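PDB 4NLC: ribosomal RNA processing protein 6 from Trypanosoma brucei brucei, which probably trims RNA from its 3' end as an exosome-associated 3'-5' exoribonuclease, represented here by its catalytic core of exonuclease and HRDC domains. Local coordinates for residues A[146-151]-A[164-169]; A[93-98]-A[112-117]; A[104-109]-A[265-270]. The protein carries 1 engineered substitution. All coordinates share one frame; numbering follows the deposited sequence.

Contact 1 of 3, residues A[146-151]-A[164-169]; sequences KVFHGA and LYIVNL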
loop_
_atom_site.group_PDB
_atom_site.type_symbol
_atom_site.label_atom_id
_atom_site.label_comp_id
_atom_site.label_asym_id
_atom_site.label_seq_id
_atom_site.Cartn_x
_atom_site.Cartn_y
_atom_site.Cartn_z
ATOM N N LYS A 146 15.155 -8.239 -4.568
ATOM C CA LYS A 146 14.215 -7.119 -4.737
ATOM C C LYS A 146 14.434 -6.192 -3.557
ATOM O O LYS A 146 14.132 -6.541 -2.418
ATOM C CB LYS A 146 12.752 -7.585 -4.765
ATOM C CG LYS A 146 12.216 -8.097 -6.130
ATOM C CD LYS A 146 12.860 -9.386 -6.642
ATOM C CE LYS A 146 12.566 -10.580 -5.752
ATOM N NZ LYS A 146 12.989 -11.872 -6.364
ATOM N N VAL A 147 15.012 -5.039 -3.828
ATOM C CA VAL A 147 15.307 -4.004 -2.846
ATOM C C VAL A 147 14.107 -3.025 -2.735
ATOM O O VAL A 147 13.719 -2.375 -3.713
ATOM C CB VAL A 147 16.618 -3.238 -3.203
ATOM C CG1 VAL A 147 17.004 -2.236 -2.103
ATOM C CG2 VAL A 147 17.768 -4.189 -3.492
ATOM N N PHE A 148 13.558 -2.895 -1.540
ATOM C CA PHE A 148 12.509 -1.914 -1.265
ATOM C C PHE A 148 12.988 -1.074 -0.094
ATOM O O PHE A 148 13.783 -1.556 0.708
ATOM C CB PHE A 148 11.223 -2.633 -0.836
ATOM C CG PHE A 148 10.359 -3.258 -1.900
ATOM C CD1 PHE A 148 10.717 -4.470 -2.489
ATOM C CD2 PHE A 148 9.140 -2.688 -2.247
ATOM C CE1 PHE A 148 9.857 -5.113 -3.407
ATOM C CE2 PHE A 148 8.282 -3.325 -3.158
ATOM C CZ PHE A 148 8.640 -4.545 -3.715
ATOM N N HIS A 149 12.448 0.124 0.074
ATOM C CA HIS A 149 12.785 0.946 1.240
ATOM C C HIS A 149 11.530 1.109 2.123
ATOM O O HIS A 149 10.649 1.885 1.784
ATOM C CB HIS A 149 13.357 2.314 0.832
ATOM C CG HIS A 149 13.956 3.040 1.995
ATOM N ND1 HIS A 149 15.310 3.006 2.241
ATOM C CD2 HIS A 149 13.348 3.723 2.991
ATOM C CE1 HIS A 149 15.487 3.689 3.357
ATOM N NE2 HIS A 149 14.336 4.134 3.844
ATOM N N GLY A 150 11.463 0.372 3.232
ATOM C CA GLY A 150 10.317 0.423 4.129
ATOM C C GLY A 150 9.127 -0.210 3.453
ATOM O O GLY A 150 8.195 0.497 3.032
ATOM N N ALA A 151 9.197 -1.550 3.314
ATOM C CA ALA A 151 8.270 -2.389 2.548
ATOM C C ALA A 151 7.021 -2.929 3.279
ATOM O O ALA A 151 6.294 -3.707 2.673
ATOM C CB ALA A 151 9.050 -3.561 1.963
ATOM N N LEU A 164 0.957 -10.832 -5.849
ATOM C CA LEU A 164 2.421 -10.810 -5.953
ATOM C C LEU A 164 3.108 -10.953 -4.589
ATOM O O LEU A 164 2.707 -10.323 -3.605
ATOM C CB LEU A 164 2.941 -9.575 -6.739
ATOM C CG LEU A 164 2.593 -9.540 -8.232
ATOM C CD1 LEU A 164 2.993 -8.215 -8.883
ATOM C CD2 LEU A 164 3.248 -10.676 -8.965
ATOM N N TYR A 165 4.157 -11.801 -4.552
ATOM C CA TYR A 165 4.935 -12.184 -3.378
ATOM C C TYR A 165 6.444 -12.131 -3.661
ATOM O O TYR A 165 6.903 -12.555 -4.734
ATOM C CB TYR A 165 4.526 -13.592 -2.925
ATOM C CG TYR A 165 3.051 -13.712 -2.604
ATOM C CD1 TYR A 165 2.121 -14.026 -3.599
ATOM C CD2 TYR A 165 2.582 -13.509 -1.311
ATOM C CE1 TYR A 165 0.762 -14.124 -3.312
ATOM C CE2 TYR A 165 1.232 -13.647 -1.004
ATOM C CZ TYR A 165 0.321 -13.912 -2.016
ATOM O OH TYR A 165 -1.008 -14.024 -1.710
ATOM N N ILE A 166 7.208 -11.629 -2.663
ATOM C CA ILE A 166 8.638 -11.381 -2.782
ATOM C C ILE A 166 9.514 -12.475 -2.162
ATOM O O ILE A 166 9.512 -12.681 -0.954
ATOM C CB ILE A 166 9.004 -9.969 -2.241
ATOM C CG1 ILE A 166 7.960 -8.913 -2.664
ATOM C CG2 ILE A 166 10.387 -9.563 -2.739
ATOM C CD1 ILE A 166 7.747 -7.754 -1.606
ATOM N N VAL A 167 10.268 -13.165 -3.018
ATOM C CA VAL A 167 11.245 -14.168 -2.638
ATOM C C VAL A 167 12.583 -13.399 -2.695
ATOM O O VAL A 167 12.959 -12.875 -3.741
ATOM C CB VAL A 167 11.211 -15.405 -3.586
ATOM C CG1 VAL A 167 12.390 -16.341 -3.324
ATOM C CG2 VAL A 167 9.888 -16.163 -3.460
ATOM N N ASN A 168 13.245 -13.281 -1.554
ATOM C CA ASN A 168 14.497 -12.551 -1.360
ATOM C C ASN A 168 14.317 -11.032 -1.441
ATOM O O ASN A 168 14.906 -10.321 -2.269
ATOM C CB ASN A 168 15.638 -13.054 -2.231
ATOM C CG ASN A 168 16.339 -14.211 -1.574
ATOM O OD1 ASN A 168 16.386 -14.336 -0.336
ATOM N ND2 ASN A 168 16.880 -15.092 -2.376
ATOM N N LEU A 169 13.516 -10.556 -0.499
ATOM C CA LEU A 169 13.301 -9.162 -0.265
ATOM C C LEU A 169 14.489 -8.659 0.546
ATOM O O LEU A 169 14.991 -9.366 1.432
ATOM C CB LEU A 169 11.998 -8.960 0.577
ATOM C CG LEU A 169 11.737 -7.539 1.156
ATOM C CD1 LEU A 169 11.399 -6.559 0.064
ATOM C CD2 LEU A 169 10.622 -7.557 2.190
#

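Contact 2 of 3, residues A[93-98]-A[112-117]; sequences IAVDLE and MQISTR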
loop_
_atom_site.group_PDB
_atom_site.type_symbol
_atom_site.label_atom_id
_atom_site.label_comp_id
_atom_site.label_asym_id
_atom_site.label_seq_id
_atom_site.Cartn_x
_atom_site.Cartn_y
_atom_site.Cartn_z
ATOM N N ILE A 93 17.173 -5.585 -8.175
ATOM C CA ILE A 93 16.319 -4.517 -8.712
ATOM C C ILE A 93 15.764 -3.765 -7.542
ATOM O O ILE A 93 15.588 -4.368 -6.477
ATOM C CB ILE A 93 15.182 -5.043 -9.649
ATOM C CG1 ILE A 93 14.070 -5.805 -8.857
ATOM C CG2 ILE A 93 15.732 -5.880 -10.837
ATOM C CD1 ILE A 93 12.843 -6.296 -9.694
ATOM N N ALA A 94 15.479 -2.454 -7.733
ATOM C CA ALA A 94 14.912 -1.580 -6.692
ATOM C C ALA A 94 13.465 -1.370 -7.056
ATOM O O ALA A 94 13.162 -1.089 -8.217
ATOM C CB ALA A 94 15.639 -0.251 -6.654
ATOM N N VAL A 95 12.564 -1.564 -6.082
ATOM C CA VAL A 95 11.135 -1.454 -6.292
ATOM C C VAL A 95 10.499 -0.508 -5.259
ATOM O O VAL A 95 10.913 -0.461 -4.094
ATOM C CB VAL A 95 10.431 -2.855 -6.302
ATOM C CG1 VAL A 95 8.963 -2.747 -6.750
ATOM C CG2 VAL A 95 11.180 -3.888 -7.165
ATOM N N ASP A 96 9.472 0.225 -5.699
ATOM C CA ASP A 96 8.607 1.064 -4.878
ATOM C C ASP A 96 7.194 1.099 -5.501
ATOM O O ASP A 96 7.000 0.712 -6.655
ATOM C CB ASP A 96 9.183 2.472 -4.632
ATOM C CG ASP A 96 8.505 3.250 -3.497
ATOM O OD1 ASP A 96 7.897 2.600 -2.597
ATOM O OD2 ASP A 96 8.592 4.503 -3.501
ATOM N N LEU A 97 6.209 1.521 -4.723
ATOM C CA LEU A 97 4.829 1.582 -5.185
ATOM C C LEU A 97 4.212 2.900 -4.767
ATOM O O LEU A 97 4.566 3.428 -3.710
ATOM C CB LEU A 97 4.005 0.452 -4.509
ATOM C CG LEU A 97 4.361 -1.030 -4.702
ATOM C CD1 LEU A 97 3.438 -1.911 -3.867
ATOM C CD2 LEU A 97 4.199 -1.463 -6.126
ATOM N N GLU A 98 3.242 3.405 -5.552
ATOM C CA GLU A 98 2.405 4.546 -5.141
ATOM C C GLU A 98 0.988 3.976 -4.958
ATOM O O GLU A 98 0.623 2.982 -5.607
ATOM C CB GLU A 98 2.469 5.741 -6.093
ATOM C CG GLU A 98 3.874 6.296 -6.301
ATOM C CD GLU A 98 4.612 6.814 -5.079
ATOM O OE1 GLU A 98 3.953 7.151 -4.071
ATOM O OE2 GLU A 98 5.859 6.897 -5.138
ATOM N N MET A 112 3.904 1.407 -9.930
ATOM C CA MET A 112 5.027 0.599 -9.462
ATOM C C MET A 112 6.248 1.224 -10.145
ATOM O O MET A 112 6.212 1.505 -11.339
ATOM C CB MET A 112 4.874 -0.888 -9.860
ATOM C CG MET A 112 6.078 -1.751 -9.483
ATOM S SD MET A 112 5.925 -3.487 -9.987
ATOM C CE MET A 112 4.937 -4.110 -8.675
ATOM N N GLN A 113 7.310 1.446 -9.389
ATOM C CA GLN A 113 8.526 2.004 -9.955
ATOM C C GLN A 113 9.585 0.924 -9.801
ATOM O O GLN A 113 9.625 0.216 -8.784
ATOM C CB GLN A 113 8.942 3.310 -9.227
ATOM C CG GLN A 113 7.892 4.432 -9.297
ATOM C CD GLN A 113 7.129 4.547 -8.016
ATOM O OE1 GLN A 113 7.564 5.169 -7.054
ATOM N NE2 GLN A 113 5.998 3.912 -7.953
ATOM N N ILE A 114 10.407 0.765 -10.831
ATOM C CA ILE A 114 11.485 -0.220 -10.828
ATOM C C ILE A 114 12.741 0.409 -11.381
ATOM O O ILE A 114 12.710 0.941 -12.487
ATOM C CB ILE A 114 11.138 -1.537 -11.611
ATOM C CG1 ILE A 114 9.916 -2.283 -11.015
ATOM C CG2 ILE A 114 12.347 -2.490 -11.640
ATOM C CD1 ILE A 114 8.917 -2.725 -12.051
ATOM N N SER A 115 13.860 0.253 -10.677
ATOM C CA SER A 115 15.138 0.675 -11.223
ATOM C C SER A 115 16.073 -0.514 -11.295
ATOM O O SER A 115 16.108 -1.343 -10.380
ATOM C CB SER A 115 15.792 1.771 -10.385
ATOM O OG SER A 115 15.141 3.029 -10.468
ATOM N N THR A 116 16.869 -0.553 -12.363
ATOM C CA THR A 116 17.955 -1.514 -12.550
ATOM C C THR A 116 19.214 -0.666 -12.529
ATOM O O THR A 116 19.121 0.562 -12.519
ATOM C CB THR A 116 17.828 -2.359 -13.866
ATOM O OG1 THR A 116 18.175 -1.588 -15.012
ATOM C CG2 THR A 116 16.461 -2.999 -14.047
ATOM N N ARG A 117 20.390 -1.301 -12.568
ATOM C CA ARG A 117 21.670 -0.590 -12.626
ATOM C C ARG A 117 21.791 0.292 -13.878
ATOM O O ARG A 117 22.601 1.204 -13.882
ATOM C CB ARG A 117 22.850 -1.599 -12.609
ATOM C CG ARG A 117 22.912 -2.490 -11.368
ATOM C CD ARG A 117 23.009 -1.692 -10.069
ATOM N NE ARG A 117 23.223 -2.615 -8.970
ATOM C CZ ARG A 117 23.714 -2.296 -7.783
ATOM N NH1 ARG A 117 23.996 -1.033 -7.489
ATOM N NH2 ARG A 117 23.920 -3.236 -6.876
#

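Contact 3 of 3, residues A[104-109]-A[265-270]; sequences SYQGFT and YEKPHL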
loop_
_atom_site.group_PDB
_atom_site.type_symbol
_atom_site.label_atom_id
_atom_site.label_comp_id
_atom_site.label_asym_id
_atom_site.label_seq_id
_atom_site.Cartn_x
_atom_site.Cartn_y
_atom_site.Cartn_z
ATOM N N SER A 104 -11.531 4.669 -2.016
ATOM C CA SER A 104 -11.461 3.220 -2.059
ATOM C C SER A 104 -11.515 2.700 -0.627
ATOM O O SER A 104 -10.832 3.243 0.267
ATOM C CB SER A 104 -10.179 2.754 -2.741
ATOM O OG SER A 104 -10.096 1.342 -2.704
ATOM N N TYR A 105 -12.325 1.638 -0.411
ATOM C CA TYR A 105 -12.444 1.036 0.920
ATOM C C TYR A 105 -11.142 0.394 1.383
ATOM O O TYR A 105 -10.616 0.776 2.420
ATOM C CB TYR A 105 -13.603 0.042 1.000
ATOM C CG TYR A 105 -13.819 -0.405 2.420
ATOM C CD1 TYR A 105 -14.424 0.437 3.353
ATOM C CD2 TYR A 105 -13.348 -1.640 2.862
ATOM C CE1 TYR A 105 -14.558 0.059 4.689
ATOM C CE2 TYR A 105 -13.487 -2.031 4.193
ATOM C CZ TYR A 105 -14.097 -1.182 5.100
ATOM O OH TYR A 105 -14.248 -1.585 6.404
ATOM N N GLN A 106 -10.622 -0.564 0.616
ATOM C CA GLN A 106 -9.377 -1.243 0.961
ATOM C C GLN A 106 -8.183 -0.477 0.441
ATOM O O GLN A 106 -7.072 -0.669 0.929
ATOM C CB GLN A 106 -9.352 -2.676 0.391
ATOM C CG GLN A 106 -10.421 -3.616 0.976
ATOM C CD GLN A 106 -10.365 -4.980 0.333
ATOM O OE1 GLN A 106 -9.342 -5.672 0.350
ATOM N NE2 GLN A 106 -11.439 -5.357 -0.326
ATOM N N GLY A 107 -8.410 0.370 -0.557
ATOM C CA GLY A 107 -7.326 1.099 -1.197
ATOM C C GLY A 107 -6.797 0.286 -2.361
ATOM O O GLY A 107 -7.177 -0.879 -2.540
ATOM N N PHE A 108 -5.956 0.903 -3.193
ATOM C CA PHE A 108 -5.379 0.197 -4.330
ATOM C C PHE A 108 -4.058 0.791 -4.770
ATOM O O PHE A 108 -3.868 2.002 -4.717
ATOM C CB PHE A 108 -6.376 0.063 -5.523
ATOM C CG PHE A 108 -6.972 1.351 -6.050
ATOM C CD1 PHE A 108 -6.264 2.153 -6.936
ATOM C CD2 PHE A 108 -8.262 1.741 -5.689
ATOM C CE1 PHE A 108 -6.821 3.343 -7.426
ATOM C CE2 PHE A 108 -8.808 2.939 -6.156
ATOM C CZ PHE A 108 -8.093 3.724 -7.038
ATOM N N THR A 109 -3.181 -0.060 -5.297
ATOM C CA THR A 109 -1.907 0.389 -5.842
ATOM C C THR A 109 -2.137 1.114 -7.170
ATOM O O THR A 109 -2.829 0.601 -8.054
ATOM C CB THR A 109 -0.950 -0.783 -5.980
ATOM O OG1 THR A 109 -0.940 -1.483 -4.736
ATOM C CG2 THR A 109 0.469 -0.325 -6.338
ATOM N N TYR A 265 -1.433 -9.679 3.688
ATOM C CA TYR A 265 -2.436 -8.654 3.579
ATOM C C TYR A 265 -3.709 -9.222 4.278
ATOM O O TYR A 265 -4.062 -10.391 4.093
ATOM C CB TYR A 265 -2.766 -8.360 2.090
ATOM C CG TYR A 265 -3.967 -7.438 1.962
ATOM C CD1 TYR A 265 -3.872 -6.088 2.301
ATOM C CD2 TYR A 265 -5.233 -7.947 1.686
ATOM C CE1 TYR A 265 -4.999 -5.262 2.328
ATOM C CE2 TYR A 265 -6.362 -7.124 1.685
ATOM C CZ TYR A 265 -6.236 -5.779 1.995
ATOM O OH TYR A 265 -7.329 -4.947 1.978
ATOM N N GLU A 266 -4.421 -8.382 5.006
ATOM C CA GLU A 266 -5.725 -8.764 5.569
ATOM C C GLU A 266 -6.671 -7.601 5.403
ATOM O O GLU A 266 -6.263 -6.456 5.602
ATOM C CB GLU A 266 -5.656 -9.293 7.015
ATOM C CG GLU A 266 -6.947 -9.943 7.523
ATOM C CD GLU A 266 -7.572 -11.038 6.672
ATOM O OE1 GLU A 266 -7.228 -12.221 6.879
ATOM O OE2 GLU A 266 -8.409 -10.717 5.801
ATOM N N LYS A 267 -7.902 -7.890 4.945
ATOM C CA LYS A 267 -8.959 -6.904 4.689
ATOM C C LYS A 267 -9.212 -6.018 5.913
ATOM O O LYS A 267 -9.182 -6.541 7.034
ATOM C CB LYS A 267 -10.289 -7.616 4.358
ATOM C CG LYS A 267 -10.374 -8.297 3.003
ATOM C CD LYS A 267 -11.841 -8.320 2.611
ATOM C CE LYS A 267 -12.150 -9.273 1.503
ATOM N NZ LYS A 267 -13.596 -9.267 1.214
ATOM N N PRO A 268 -9.517 -4.703 5.734
ATOM C CA PRO A 268 -9.871 -3.869 6.897
ATOM C C PRO A 268 -10.959 -4.557 7.730
ATOM O O PRO A 268 -11.942 -5.087 7.210
ATOM C CB PRO A 268 -10.338 -2.561 6.260
ATOM C CG PRO A 268 -9.603 -2.502 4.965
ATOM C CD PRO A 268 -9.621 -3.926 4.486
ATOM N N HIS A 269 -10.692 -4.622 9.022
ATOM C CA HIS A 269 -11.403 -5.325 10.089
ATOM C C HIS A 269 -12.397 -4.438 10.866
ATOM O O HIS A 269 -11.972 -3.601 11.673
ATOM C CB HIS A 269 -10.316 -5.876 11.032
ATOM C CG HIS A 269 -8.951 -5.350 10.667
ATOM N ND1 HIS A 269 -8.627 -4.001 10.820
ATOM C CD2 HIS A 269 -7.913 -5.981 10.062
ATOM C CE1 HIS A 269 -7.400 -3.869 10.339
ATOM N NE2 HIS A 269 -6.924 -5.031 9.875
ATOM N N LEU A 270 -13.712 -4.609 10.620
ATOM C CA LEU A 270 -14.727 -3.837 11.356
ATOM C C LEU A 270 -15.245 -4.645 12.529
ATOM O O LEU A 270 -15.887 -5.682 12.339
ATOM C CB LEU A 270 -15.903 -3.357 10.472
ATOM C CG LEU A 270 -16.975 -2.381 11.078
ATOM C CD1 LEU A 270 -18.096 -3.101 11.799
ATOM C CD2 LEU A 270 -16.373 -1.197 11.863
HETATM O O HOH W 1 -6.715 -2.139 3.166
#

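Contact 1 of 3, residues A[146-151]-A[164-169]
With CG anti to its carbonyl carbon (chi1 -83°) and two bends at chi2 and chi3, Lys146 folds its chain past Ile166, and its ammonium group arrives at the backbone of Val167. NZ meets Val167 O at 2.8 Å, almost in line with the carbonyl, while CB rests 3.7 Å from Ile166 CG2. The backbones pair at the same place: Lys146 N donates to Asn168 O (3.1 Å), and Lys146 and Leu169 form a parallel bridge. Leu169 sets CG opposite its backbone N (chi1 169°), which carries CD1 to 3.4 Å from Phe148 CD1, obliquely to the ring. Ile166, pointing back towards the ring, brings CD1 to 3.8 Å from Phe148 CE1; both methyls lie on the same side of the ring plane, while Lys146 O lies at the ring's edge, in its plane. The chain between the segments is almost all helix 152-162, so this is a beta-alpha-beta crossover joining strand 145-148 to the edge strand 169-171, and Ile166 packs on Val155 and Leu158 of that helix. Because NZ also bonds to Ile144 O and Val138 O, the buried ammonium is gripped by three carbonyls, whose dipoles probably offset the cost of burying its charge.

Contact 2 of 3, residues A[93-98]-A[112-117]
Two hydrogen-bonded pairs, Ala94 with Ser115 and Asp96 with Gln113 (Gln113 N to Asp96 O 2.8 Å), alternate with the non-hydrogen-bonded pairs Val95 with Ile114 and Leu97 with Met112, along strands whose axes run antiparallel at 164° and approach to 4.6 Å. On the face bearing Val95 and Ile114, Met112 runs extended through chi1 and chi2 and turns at its last torsion (chi3 -82°), which brings CE to 3.7 Å from Leu97 CD2, a methyl that also rests on Met112 CB. Val95 CG1 comes against Met112 CG at 4.1 Å. Helix 152-162 covers this end through Leu158, and Leu83 and Leu87 of helix 77-87 pack on Ile114. The face bearing Asp96, Gln113 and Ser115 is largely polar, with Ala94 beside them. Gln113, bent at chi2, lies alongside Asp96 and runs across Glu98 at about a right angle. The Asp96 carboxylate receives a weak bond at OD1 from Leu97 N (2.9 Å), which may help to orient it. Asp154 lies close to Asp96, and Asp222 to both Asp96 and Glu98. This gathering of four acidic side chains, two of them from one central strand in the sequence Val-Asp-Leu-Glu, is consistent with the active site of DEDD exonucleases of the RNase H-like fold.

Contact 3 of 3, residues A[104-109]-A[265-270]
Gln106 and Tyr265 meet where the turn of the hairpin between strands 92-100 and 108-115 touches the linker that follows helix 249-261. The turn is built on an ST motif: Ser104 OG accepts from Gly107 N at 2.9 Å, with Gly107 at a positive phi. Within this turn Gln106 points its side chain towards the linker. Its CG stands anti to the carbonyl carbon (chi1 -64°) and the chain is extended beyond, so the amide reaches the hydroxyl of Tyr265. There OH donates to Gln106 OE1 at 2.7 Å, on a lone pair in the carbonyl plane, and the amide lies 18° from the plane of the tyrosine ring. Asn15 takes the other end of the amide, at NE2; bonded at both ends, the amide is fixed in its rotation, and Phe20 packs edge-to-face with the Tyr265 ring. Pro268 supplies the apolar half of the contact: its CD packs at 3.6 Å on Gln106 CG, crossing that chain at about a right angle, and its CB lies 3.8 Å from Tyr105 CE2. Tyr105 and the proline run antiparallel alongside each other, and the tyrosine hydroxyl bonds to Asp303 on helix 289-309, tying the turn to the HRDC region. A water bridges the segments, donating to Gln106 O at 2.7 Å and to Tyr265 OH at 3.1 Å, and lies in the plane of the Tyr265 ring.

Read from the N terminus, the chain first lays down 93-98 and then the turn 104-109, which must wait more than 150 residues for its partner. Contact 2 closes at 112-117 as a short hairpin loop. Contact 1 follows in series, opening at 146-151 and closing at 164-169 round one helix. Contact 3 closes last, at 265-270, so contact 1 falls wholly within its long loop while contact 2 crosses it. Contacts 1 and 2 share one sheet and join through Val147, whose backbone hydrogen-bonds to those of Ile93 and Val95. Thr109 packs against Leu97 within the hairpin, while contact 3 itself ties the linker toward the HRDC domain to the turn of that hairpin.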